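Spectinomycin 9-adenylyltransferase (Enterococcus faecalis, PDB 6SXJ) adenylylates the 9-hydroxyl of spectinomycin with ATP, releasing diphosphate, and so confers bacterial resistance to this antibiotic but not to streptomycin. Local coordinates at residues I89-P101 / E152-A165. Sequence-based numbering, arbitrary orientation.
Sequences IIIQQEMVPWNHP and ELLPDIPFSDVRRA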
loop_
_atom_site.group_PDB
_atom_site.type_symbol
_atom_site.label_atom_id
_atom_site.label_comp_id
_atom_site.label_asym_id
_atom_site.label_seq_id
_atom_site.Cartn_x
_atom_site.Cartn_y
_atom_site.Cartn_z
ATOM N N ILE A 89 6.903 7.748 -4.922
ATOM C CA ILE A 89 8.208 8.310 -5.245
ATOM C C ILE A 89 8.804 8.887 -3.971
ATOM O O ILE A 89 8.152 9.677 -3.274
ATOM C CB ILE A 89 8.105 9.393 -6.337
ATOM C CG1 ILE A 89 7.405 8.833 -7.576
ATOM C CG2 ILE A 89 9.485 9.932 -6.676
ATOM C CD1 ILE A 89 7.305 9.804 -8.727
ATOM N N ILE A 90 10.038 8.496 -3.670
ATOM C CA ILE A 90 10.801 9.086 -2.582
ATOM C C ILE A 90 12.092 9.665 -3.143
ATOM O O ILE A 90 12.621 9.200 -4.161
ATOM C CB ILE A 90 11.112 8.065 -1.467
ATOM C CG1 ILE A 90 11.739 6.799 -2.063
ATOM C CG2 ILE A 90 9.850 7.729 -0.685
ATOM C CD1 ILE A 90 12.304 5.863 -1.026
ATOM N N ILE A 91 12.584 10.704 -2.470
ATOM C CA ILE A 91 13.893 11.287 -2.736
ATOM C C ILE A 91 14.890 10.601 -1.823
ATOM O O ILE A 91 14.662 10.505 -0.612
ATOM C CB ILE A 91 13.884 12.807 -2.492
ATOM C CG1 ILE A 91 12.754 13.457 -3.283
ATOM C CG2 ILE A 91 15.225 13.413 -2.872
ATOM C CD1 ILE A 91 12.880 14.957 -3.424
ATOM N N GLN A 92 15.991 10.104 -2.393
ATOM C CA GLN A 92 16.930 9.337 -1.583
ATOM C C GLN A 92 17.428 10.156 -0.396
ATOM O O GLN A 92 17.487 9.658 0.733
ATOM C CB GLN A 92 18.109 8.864 -2.431
ATOM C CG GLN A 92 18.952 7.812 -1.740
ATOM C CD GLN A 92 20.244 7.521 -2.482
ATOM O OE1 GLN A 92 20.390 7.859 -3.658
ATOM N NE2 GLN A 92 21.188 6.888 -1.797
ATOM N N GLN A 93 17.801 11.416 -0.640
ATOM C CA GLN A 93 18.444 12.214 0.399
ATOM C C GLN A 93 17.476 12.562 1.522
ATOM O O GLN A 93 17.904 12.793 2.658
ATOM C CB GLN A 93 19.030 13.487 -0.212
ATOM C CG GLN A 93 17.987 14.414 -0.828
ATOM C CD GLN A 93 18.443 15.862 -0.887
ATOM O OE1 GLN A 93 19.563 16.191 -0.490
ATOM N NE2 GLN A 93 17.571 16.737 -1.383
ATOM N N GLU A 94 16.175 12.606 1.231
ATOM C CA GLU A 94 15.184 12.938 2.245
ATOM C C GLU A 94 14.993 11.829 3.266
ATOM O O GLU A 94 14.322 12.052 4.280
ATOM C CB GLU A 94 13.846 13.260 1.585
ATOM C CG GLU A 94 13.881 14.537 0.774
ATOM C CD GLU A 94 12.513 15.010 0.394
ATOM O OE1 GLU A 94 11.603 14.156 0.408
ATOM O OE2 GLU A 94 12.356 16.218 0.092
ATOM N N MET A 95 15.565 10.651 3.031
ATOM C CA MET A 95 15.435 9.559 3.983
ATOM C C MET A 95 16.573 9.494 4.994
ATOM O O MET A 95 16.492 8.713 5.945
ATOM C CB MET A 95 15.346 8.220 3.252
ATOM C CG MET A 95 14.509 8.209 1.974
ATOM S SD MET A 95 12.898 9.025 2.041
ATOM C CE MET A 95 12.064 8.034 3.269
ATOM N N VAL A 96 17.576 10.366 4.873
ATOM C CA VAL A 96 18.731 10.368 5.764
ATOM C C VAL A 96 18.807 11.745 6.417
ATOM O O VAL A 96 18.705 12.754 5.731
ATOM C CB VAL A 96 20.044 10.075 5.015
ATOM C CG1 VAL A 96 20.014 8.685 4.384
ATOM C CG2 VAL A 96 20.319 11.146 3.959
ATOM N N PRO A 97 18.972 11.825 7.754
ATOM C CA PRO A 97 18.919 10.691 8.691
ATOM C C PRO A 97 17.495 10.148 8.774
ATOM O O PRO A 97 16.550 10.919 8.587
ATOM C CB PRO A 97 19.378 11.298 10.022
ATOM C CG PRO A 97 19.088 12.762 9.900
ATOM C CD PRO A 97 19.210 13.111 8.439
ATOM N N TRP A 98 17.330 8.853 9.028
ATOM C CA TRP A 98 15.987 8.289 9.051
ATOM C C TRP A 98 15.132 9.006 10.089
ATOM O O TRP A 98 15.577 9.277 11.208
ATOM C CB TRP A 98 16.023 6.795 9.358
ATOM C CG TRP A 98 14.644 6.240 9.565
ATOM C CD1 TRP A 98 14.095 5.825 10.741
ATOM C CD2 TRP A 98 13.629 6.072 8.568
ATOM N NE1 TRP A 98 12.806 5.397 10.539
ATOM C CE2 TRP A 98 12.494 5.545 9.211
ATOM C CE3 TRP A 98 13.569 6.318 7.192
ATOM C CZ2 TRP A 98 11.317 5.240 8.524
ATOM C CZ3 TRP A 98 12.398 6.021 6.514
ATOM C CH2 TRP A 98 11.289 5.489 7.182
ATOM N N ASN A 99 13.896 9.323 9.709
ATOM C CA ASN A 99 12.974 10.006 10.614
ATOM C C ASN A 99 11.561 9.529 10.331
ATOM O O ASN A 99 11.086 9.640 9.196
ATOM C CB ASN A 99 13.061 11.526 10.452
ATOM C CG ASN A 99 11.996 12.257 11.255
ATOM O OD1 ASN A 99 10.898 12.522 10.761
ATOM N ND2 ASN A 99 12.318 12.583 12.502
ATOM N N HIS A 100 10.895 9.012 11.352
ATOM C CA HIS A 100 9.490 8.651 11.218
ATOM C C HIS A 100 8.610 9.804 11.693
ATOM O O HIS A 100 8.831 10.328 12.794
ATOM C CB HIS A 100 9.175 7.402 12.021
ATOM C CG HIS A 100 7.727 7.033 12.009
ATOM N ND1 HIS A 100 7.122 6.420 10.933
ATOM C CD2 HIS A 100 6.757 7.204 12.937
ATOM C CE1 HIS A 100 5.845 6.224 11.201
ATOM N NE2 HIS A 100 5.598 6.689 12.413
ATOM N N PRO A 101 7.606 10.230 10.907
ATOM C CA PRO A 101 7.201 9.692 9.598
ATOM C C PRO A 101 8.051 10.227 8.445
ATOM O O PRO A 101 8.532 11.352 8.524
ATOM C CB PRO A 101 5.748 10.153 9.471
ATOM C CG PRO A 101 5.702 11.442 10.227
ATOM C CD PRO A 101 6.773 11.378 11.310
ATOM N N GLU A 152 20.537 -0.481 -0.735
ATOM C CA GLU A 152 21.668 0.438 -0.805
ATOM C C GLU A 152 21.241 1.899 -0.809
ATOM O O GLU A 152 22.081 2.782 -0.595
ATOM C CB GLU A 152 22.506 0.191 -2.062
ATOM C CG GLU A 152 22.923 -1.240 -2.292
ATOM C CD GLU A 152 23.841 -1.363 -3.492
ATOM O OE1 GLU A 152 23.439 -1.995 -4.491
ATOM O OE2 GLU A 152 24.960 -0.804 -3.439
ATOM N N LEU A 153 19.971 2.174 -1.081
ATOM C CA LEU A 153 19.482 3.535 -1.196
ATOM C C LEU A 153 18.672 3.972 0.015
ATOM O O LEU A 153 18.194 5.108 0.039
ATOM C CB LEU A 153 18.627 3.680 -2.455
ATOM C CG LEU A 153 19.170 3.154 -3.780
ATOM C CD1 LEU A 153 18.004 3.011 -4.751
ATOM C CD2 LEU A 153 20.236 4.064 -4.351
ATOM N N LEU A 154 18.515 3.105 1.016
ATOM C CA LEU A 154 17.692 3.376 2.181
ATOM C C LEU A 154 18.467 3.072 3.458
ATOM O O LEU A 154 19.132 2.031 3.543
ATOM C CB LEU A 154 16.414 2.528 2.159
ATOM C CG LEU A 154 15.274 2.926 1.224
ATOM C CD1 LEU A 154 14.197 1.846 1.294
ATOM C CD2 LEU A 154 14.712 4.276 1.583
ATOM N N PRO A 155 18.392 3.943 4.464
ATOM C CA PRO A 155 19.024 3.629 5.752
ATOM C C PRO A 155 18.314 2.479 6.447
ATOM O O PRO A 155 17.192 2.102 6.104
ATOM C CB PRO A 155 18.879 4.930 6.550
ATOM C CG PRO A 155 17.625 5.570 5.993
ATOM C CD PRO A 155 17.610 5.198 4.519
ATOM N N ASP A 156 18.992 1.914 7.444
ATOM C CA ASP A 156 18.338 0.950 8.316
ATOM C C ASP A 156 17.115 1.606 8.940
ATOM O O ASP A 156 17.185 2.743 9.416
ATOM C CB ASP A 156 19.305 0.463 9.393
ATOM C CG ASP A 156 20.509 -0.261 8.810
ATOM O OD1 ASP A 156 20.536 -0.491 7.576
ATOM O OD2 ASP A 156 21.429 -0.603 9.584
ATOM N N ILE A 157 15.985 0.918 8.898
ATOM C CA ILE A 157 14.741 1.452 9.446
ATOM C C ILE A 157 14.434 0.677 10.729
ATOM O O ILE A 157 14.167 -0.532 10.665
ATOM C CB ILE A 157 13.586 1.357 8.447
ATOM C CG1 ILE A 157 13.988 1.983 7.112
ATOM C CG2 ILE A 157 12.353 2.066 9.007
ATOM C CD1 ILE A 157 12.946 1.822 6.020
ATOM N N PRO A 158 14.466 1.314 11.896
ATOM C CA PRO A 158 14.185 0.581 13.138
ATOM C C PRO A 158 12.775 0.013 13.117
ATOM O O PRO A 158 11.815 0.704 12.768
ATOM C CB PRO A 158 14.352 1.646 14.229
ATOM C CG PRO A 158 14.063 2.943 13.536
ATOM C CD PRO A 158 14.582 2.768 12.126
ATOM N N PHE A 159 12.654 -1.261 13.484
ATOM C CA PHE A 159 11.330 -1.855 13.569
ATOM C C PHE A 159 10.453 -1.137 14.585
ATOM O O PHE A 159 9.223 -1.199 14.484
ATOM C CB PHE A 159 11.433 -3.328 13.928
ATOM C CG PHE A 159 10.112 -4.024 13.975
ATOM C CD1 PHE A 159 9.475 -4.237 15.182
ATOM C CD2 PHE A 159 9.505 -4.465 12.812
ATOM C CE1 PHE A 159 8.259 -4.883 15.230
ATOM C CE2 PHE A 159 8.286 -5.113 12.855
ATOM C CZ PHE A 159 7.662 -5.322 14.065
ATOM N N SER A 160 11.055 -0.460 15.563
ATOM C CA SER A 160 10.265 0.322 16.503
ATOM C C SER A 160 9.449 1.381 15.772
ATOM O O SER A 160 8.291 1.638 16.125
ATOM C CB SER A 160 11.181 0.965 17.547
ATOM O OG SER A 160 11.893 2.064 17.008
ATOM N N ASP A 161 10.033 2.002 14.743
ATOM C CA ASP A 161 9.285 2.971 13.949
ATOM C C ASP A 161 8.168 2.295 13.168
ATOM O O ASP A 161 7.117 2.902 12.940
ATOM C CB ASP A 161 10.217 3.715 12.995
ATOM C CG ASP A 161 10.946 4.852 13.665
ATOM O OD1 ASP A 161 12.091 5.137 13.263
ATOM O OD2 ASP A 161 10.377 5.465 14.589
ATOM N N VAL A 162 8.370 1.042 12.755
ATOM C CA VAL A 162 7.297 0.301 12.101
ATOM C C VAL A 162 6.157 0.066 13.080
ATOM O O VAL A 162 4.973 0.146 12.734
ATOM C CB VAL A 162 7.837 -1.022 11.528
ATOM C CG1 VAL A 162 6.681 -1.896 11.103
ATOM C CG2 VAL A 162 8.791 -0.750 10.352
ATOM N N ARG A 163 6.494 -0.211 14.326
ATOM C CA ARG A 163 5.460 -0.336 15.338
ATOM C C ARG A 163 4.718 0.979 15.541
ATOM O O ARG A 163 3.482 1.032 15.547
ATOM C CB ARG A 163 6.107 -0.796 16.633
ATOM C CG ARG A 163 6.741 -2.193 16.586
ATOM C CD ARG A 163 6.692 -2.846 17.989
ATOM N NE ARG A 163 6.991 -4.266 17.906
ATOM C CZ ARG A 163 7.580 -4.957 18.865
ATOM N NH1 ARG A 163 7.933 -4.338 19.980
ATOM N NH2 ARG A 163 7.846 -6.243 18.689
ATOM N N ARG A 164 5.453 2.040 15.800
ATOM C CA ARG A 164 4.791 3.321 15.877
ATOM C C ARG A 164 3.905 3.566 14.674
ATOM O O ARG A 164 2.891 4.260 14.792
ATOM C CB ARG A 164 5.830 4.422 15.962
ATOM C CG ARG A 164 5.266 5.827 16.199
ATOM C CD ARG A 164 6.130 6.674 17.179
ATOM N NE ARG A 164 7.526 6.707 16.774
ATOM C CZ ARG A 164 8.112 7.769 16.243
ATOM N NH1 ARG A 164 7.423 8.889 16.078
ATOM N NH2 ARG A 164 9.381 7.708 15.879
ATOM N N ALA A 165 4.326 3.098 13.492
ATOM C CA ALA A 165 3.549 3.301 12.273
ATOM C C ALA A 165 2.224 2.549 12.333
ATOM O O ALA A 165 1.157 3.121 12.075
ATOM C CB ALA A 165 4.379 2.851 11.068
HETATM O O HOH W 1 18.572 7.342 1.437
#
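Two flat side chains of the loop that follows strand 85-91, W98 and H100, meet residues 152-158 and the first turns of helix 159-173, and they illustrate how a two-domain enzyme ties its nucleotidyltransferase sheet to its helical C-terminal domain. I157 lies over one face of the W98 indole, its CG1 4.2 Å from the six-membered-ring centroid and almost on the normal, a CH-pi contact; the backbone N of H100 sits off-centre above the opposite face. At the indole edge, NE1 donates to OD1 of D161, 2.8 Å away. The bond is bent, 136° at the hydrogen; the oxygen lies close to the ring plane, yet the indole reaches it from above the carboxylate plane. With chi1 at 172°, the W98 side chain swings its CG opposite the backbone N and carries the indole across to residues 155-158, where CD1 also meets CD of the N-cap residue P158 at 3.4 Å.

The H100 imidazole is sandwiched between the carbonyl O of D161 and CB of P101. The guanidinium of R164 meets this ring at its edge, turned 82° from it, with CD2 of H100 over the face of the guanidinium. The carboxylate of D161 is held at both oxygens: OD1 by the indole, OD2 by a salt bridge to NH2 of R164 whose hydrogen bond is weak. ND1 of H100 is hydrogen-bonded to T131 of helix 130-139, so that the ring also fastens the loop to a third element.

Nearer the sheet the join is apolar: CD2 of L154 touches both CD1 of I90 and CG of M95, while the P155 ring packs on CB of W98. Beyond them, a single water donates to Q92 O and L153 O, 2.7 Å from each.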